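Local coordinates for switch-activating protein 1 (Schizosaccharomyces pombe, PDB 5JDK) that forms a homodimer and binds specific DNA sequences, among them the mating-type switch-activating site SAS1 and the rDNA replication fork barrier RFB1, at residues I85-L96 with E109-K120. Numbering follows the deposited sequence.
Sequences IISIMRVYEQRL and EDELDQLCDEWK
Y92 and C116 meet at the heart of a steep helix crossing, where segments 85-96 and 109-120 cross at -106°, their axes 10.2 Å apart at closest approach, and which shows how an apolar centre can be framed by ion pairs. The C116 CB lies over one face of the Y92 ring, 3.5 Å from its centroid, a CH-pi contact, while L96 CG, from the ring's own helix, sits above the rim of the opposite face. Y92 enters as a knob among D113, C116, D117 and K120, its chi1 of 176° turning CG away from the backbone N. C116 SG also touches I88 CG2 at 3.6 Å. Bent at chi2 and chi3, M89 tucks its CE against the C116 carbonyl oxygen and lays SD at the edge of the W119 indole, 3.9 Å from CD1, a Met-aromatic contact. Beyond it, I85 packs on W119, whose further neighbours include F59 and V44, tying the crossing to helices 56-71 and 34-46.

Charge closes two margins. R95 grips D113 side-on, NE to OD1 and NH2 to OD2, each 2.9 Å and nearly straight; NH2 also meets the anti lone pair of E109 OE2. All three acceptors lie near the guanidinium plane. Elsewhere, extended K120 gives NZ to the syn lone pair of E93 OE2 at 2.8 Å, and a water joins NZ to E93 OE1. A second water links Y92 OH to D117 OD1.

Two carboxylates sharing one guanidinium should hold its rotation, and the neighbouring positive charge probably keeps both ionised. Apolar packing and ion-paired edges thus together join helices 78-98 and 107-131 within this N-terminal DNA-binding domain.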
# COMPACT_ATOMS: atom_id res chain seq x y z
N ILE A 85 -1.52 -5.11 3.20
CA ILE A 85 -1.22 -4.26 2.05
C ILE A 85 -1.39 -5.04 0.74
O ILE A 85 -1.94 -4.52 -0.24
CB ILE A 85 0.19 -3.64 2.19
CG1 ILE A 85 0.26 -2.80 3.47
CG2 ILE A 85 0.54 -2.79 0.97
CD1 ILE A 85 1.66 -2.50 3.91
N ILE A 86 -0.91 -6.28 0.71
CA ILE A 86 -1.11 -7.14 -0.46
C ILE A 86 -2.58 -7.23 -0.81
O ILE A 86 -2.96 -7.11 -1.99
CB ILE A 86 -0.49 -8.53 -0.22
CG1 ILE A 86 1.03 -8.41 -0.27
CG2 ILE A 86 -0.98 -9.55 -1.25
CD1 ILE A 86 1.78 -9.65 0.18
N SER A 87 -3.42 -7.46 0.19
CA SER A 87 -4.85 -7.58 -0.05
C SER A 87 -5.46 -6.27 -0.53
O SER A 87 -6.27 -6.26 -1.47
CB SER A 87 -5.56 -8.06 1.21
OG SER A 87 -6.94 -8.22 0.95
N ILE A 88 -5.08 -5.14 0.09
CA ILE A 88 -5.56 -3.85 -0.38
C ILE A 88 -5.22 -3.66 -1.86
O ILE A 88 -6.05 -3.17 -2.64
CB ILE A 88 -4.97 -2.72 0.50
CG1 ILE A 88 -5.64 -2.73 1.88
CG2 ILE A 88 -5.10 -1.35 -0.17
CD1 ILE A 88 -4.90 -1.95 2.93
N MET A 89 -3.99 -3.99 -2.24
CA MET A 89 -3.58 -3.80 -3.63
C MET A 89 -4.27 -4.77 -4.58
O MET A 89 -4.56 -4.40 -5.73
CB MET A 89 -2.06 -3.88 -3.74
CG MET A 89 -1.33 -2.79 -2.98
SD MET A 89 -1.76 -1.10 -3.46
CE MET A 89 -1.05 -1.02 -5.11
N ARG A 90 -4.54 -5.99 -4.15
CA ARG A 90 -5.28 -6.93 -4.98
C ARG A 90 -6.70 -6.43 -5.21
O ARG A 90 -7.21 -6.45 -6.34
CB ARG A 90 -5.29 -8.31 -4.34
CG ARG A 90 -5.95 -9.32 -5.23
CD ARG A 90 -5.74 -10.73 -4.74
NE ARG A 90 -6.50 -11.69 -5.54
CZ ARG A 90 -6.05 -12.28 -6.65
NH1 ARG A 90 -4.84 -11.99 -7.11
NH2 ARG A 90 -6.82 -13.13 -7.30
N VAL A 91 -7.34 -5.96 -4.14
CA VAL A 91 -8.68 -5.38 -4.28
C VAL A 91 -8.63 -4.16 -5.18
O VAL A 91 -9.52 -3.95 -6.00
CB VAL A 91 -9.29 -5.09 -2.90
CG1 VAL A 91 -10.56 -4.26 -3.04
CG2 VAL A 91 -9.57 -6.41 -2.18
N TYR A 92 -7.57 -3.35 -5.07
CA TYR A 92 -7.42 -2.20 -5.96
C TYR A 92 -7.40 -2.63 -7.42
O TYR A 92 -8.07 -2.02 -8.26
CB TYR A 92 -6.16 -1.43 -5.59
CG TYR A 92 -5.88 -0.26 -6.52
CD1 TYR A 92 -4.69 -0.17 -7.23
CD2 TYR A 92 -6.81 0.75 -6.68
CE1 TYR A 92 -4.44 0.91 -8.07
CE2 TYR A 92 -6.58 1.83 -7.52
CZ TYR A 92 -5.39 1.90 -8.21
OH TYR A 92 -5.13 2.96 -9.05
N GLU A 93 -6.63 -3.67 -7.75
CA GLU A 93 -6.60 -4.12 -9.14
C GLU A 93 -7.97 -4.61 -9.58
O GLU A 93 -8.37 -4.41 -10.74
CB GLU A 93 -5.52 -5.17 -9.34
CG GLU A 93 -4.10 -4.61 -9.20
CD GLU A 93 -3.70 -3.65 -10.31
OE1 GLU A 93 -4.27 -3.76 -11.42
OE2 GLU A 93 -2.82 -2.82 -10.08
N GLN A 94 -8.72 -5.25 -8.69
CA GLN A 94 -10.08 -5.65 -9.02
C GLN A 94 -10.98 -4.43 -9.26
O GLN A 94 -11.78 -4.42 -10.21
CB GLN A 94 -10.63 -6.55 -7.93
CG GLN A 94 -9.86 -7.87 -7.89
CD GLN A 94 -10.17 -8.75 -6.70
OE1 GLN A 94 -10.97 -8.39 -5.83
NE2 GLN A 94 -9.54 -9.92 -6.66
N ARG A 95 -10.84 -3.41 -8.43
CA ARG A 95 -11.59 -2.18 -8.63
C ARG A 95 -11.25 -1.55 -9.97
O ARG A 95 -12.14 -1.09 -10.69
CB ARG A 95 -11.33 -1.20 -7.48
CG ARG A 95 -11.96 -1.66 -6.17
CD ARG A 95 -11.61 -0.77 -4.98
NE ARG A 95 -11.88 0.63 -5.27
CZ ARG A 95 -13.09 1.16 -5.36
NH1 ARG A 95 -14.18 0.44 -5.10
NH2 ARG A 95 -13.21 2.43 -5.71
N LEU A 96 -9.97 -1.53 -10.35
CA LEU A 96 -9.61 -0.98 -11.65
C LEU A 96 -10.26 -1.78 -12.77
O LEU A 96 -10.76 -1.20 -13.75
CB LEU A 96 -8.09 -0.98 -11.83
CG LEU A 96 -7.29 0.00 -10.98
CD1 LEU A 96 -5.81 -0.15 -11.29
CD2 LEU A 96 -7.73 1.42 -11.23
N GLU A 109 -13.38 6.20 -1.11
CA GLU A 109 -12.88 5.26 -2.09
C GLU A 109 -11.91 5.95 -3.04
O GLU A 109 -10.89 5.36 -3.43
CB GLU A 109 -14.01 4.54 -2.81
CG GLU A 109 -14.62 5.25 -3.97
CD GLU A 109 -15.88 4.56 -4.42
OE1 GLU A 109 -16.97 4.97 -3.99
OE2 GLU A 109 -15.80 3.57 -5.19
N ASP A 110 -12.16 7.22 -3.36
CA ASP A 110 -11.22 7.95 -4.19
C ASP A 110 -9.86 8.09 -3.50
O ASP A 110 -8.81 7.96 -4.15
CB ASP A 110 -11.78 9.32 -4.55
CG ASP A 110 -12.91 9.27 -5.60
OD1 ASP A 110 -13.25 8.20 -6.13
OD2 ASP A 110 -13.45 10.37 -5.88
N GLU A 111 -9.85 8.39 -2.20
CA GLU A 111 -8.58 8.53 -1.49
C GLU A 111 -7.83 7.21 -1.46
O GLU A 111 -6.62 7.16 -1.74
CB GLU A 111 -8.75 9.06 -0.07
CG GLU A 111 -7.36 9.22 0.56
CD GLU A 111 -7.32 9.81 1.95
OE1 GLU A 111 -8.38 9.95 2.59
OE2 GLU A 111 -6.19 10.12 2.39
N LEU A 112 -8.51 6.12 -1.11
CA LEU A 112 -7.80 4.85 -1.06
C LEU A 112 -7.27 4.48 -2.44
O LEU A 112 -6.13 4.02 -2.57
CB LEU A 112 -8.67 3.75 -0.46
CG LEU A 112 -7.94 2.42 -0.20
CD1 LEU A 112 -6.70 2.58 0.62
CD2 LEU A 112 -8.87 1.44 0.48
N ASP A 113 -8.07 4.68 -3.48
CA ASP A 113 -7.61 4.37 -4.82
C ASP A 113 -6.38 5.21 -5.18
O ASP A 113 -5.45 4.71 -5.83
CB ASP A 113 -8.72 4.62 -5.84
CG ASP A 113 -9.81 3.54 -5.84
OD1 ASP A 113 -9.64 2.47 -5.21
OD2 ASP A 113 -10.82 3.78 -6.53
N GLN A 114 -6.38 6.50 -4.81
CA GLN A 114 -5.24 7.36 -5.13
C GLN A 114 -3.98 6.90 -4.41
O GLN A 114 -2.88 6.87 -4.99
CB GLN A 114 -5.56 8.81 -4.79
CG GLN A 114 -4.48 9.80 -5.20
CD GLN A 114 -3.27 9.80 -4.28
OE1 GLN A 114 -2.13 9.74 -4.74
NE2 GLN A 114 -3.52 9.89 -2.98
N LEU A 115 -4.12 6.53 -3.14
CA LEU A 115 -2.98 6.00 -2.39
C LEU A 115 -2.46 4.72 -3.03
O LEU A 115 -1.25 4.53 -3.16
CB LEU A 115 -3.39 5.76 -0.94
CG LEU A 115 -3.67 7.03 -0.14
CD1 LEU A 115 -4.43 6.69 1.13
CD2 LEU A 115 -2.38 7.75 0.20
N CYS A 116 -3.37 3.84 -3.44
CA CYS A 116 -2.97 2.61 -4.10
C CYS A 116 -2.26 2.90 -5.42
O CYS A 116 -1.27 2.24 -5.75
CB CYS A 116 -4.19 1.72 -4.32
SG CYS A 116 -4.88 1.04 -2.79
N ASP A 117 -2.76 3.85 -6.20
CA ASP A 117 -2.08 4.21 -7.45
C ASP A 117 -0.65 4.66 -7.17
O ASP A 117 0.29 4.26 -7.88
CB ASP A 117 -2.86 5.34 -8.13
CG ASP A 117 -2.16 5.85 -9.36
OD1 ASP A 117 -2.14 5.14 -10.38
OD2 ASP A 117 -1.61 6.97 -9.30
N GLU A 118 -0.46 5.47 -6.13
CA GLU A 118 0.87 5.98 -5.82
C GLU A 118 1.79 4.85 -5.35
O GLU A 118 2.97 4.80 -5.71
CB GLU A 118 0.75 7.10 -4.80
CG GLU A 118 2.03 7.83 -4.55
CD GLU A 118 1.88 9.15 -3.81
OE1 GLU A 118 0.75 9.64 -3.67
OE2 GLU A 118 2.92 9.69 -3.39
N TRP A 119 1.26 3.92 -4.55
CA TRP A 119 2.07 2.79 -4.10
C TRP A 119 2.41 1.86 -5.25
O TRP A 119 3.57 1.41 -5.38
CB TRP A 119 1.34 2.05 -2.98
CG TRP A 119 2.17 0.98 -2.35
CD1 TRP A 119 1.83 -0.33 -2.19
CD2 TRP A 119 3.50 1.12 -1.80
NE1 TRP A 119 2.85 -1.01 -1.56
CE2 TRP A 119 3.88 -0.14 -1.32
CE3 TRP A 119 4.38 2.19 -1.66
CZ2 TRP A 119 5.12 -0.36 -0.71
CZ3 TRP A 119 5.61 1.97 -1.05
CH2 TRP A 119 5.96 0.70 -0.59
N LYS A 120 1.43 1.56 -6.11
CA LYS A 120 1.68 0.78 -7.31
C LYS A 120 2.81 1.38 -8.13
O LYS A 120 3.69 0.65 -8.64
CB LYS A 120 0.38 0.73 -8.11
CG LYS A 120 0.48 0.09 -9.48
CD LYS A 120 -0.90 -0.04 -10.10
CE LYS A 120 -0.84 -0.55 -11.51
NZ LYS A 120 -2.19 -0.92 -12.02
O HOH W 1 -3.36 2.71 -10.98
O HOH W 2 -3.34 -2.77 -13.88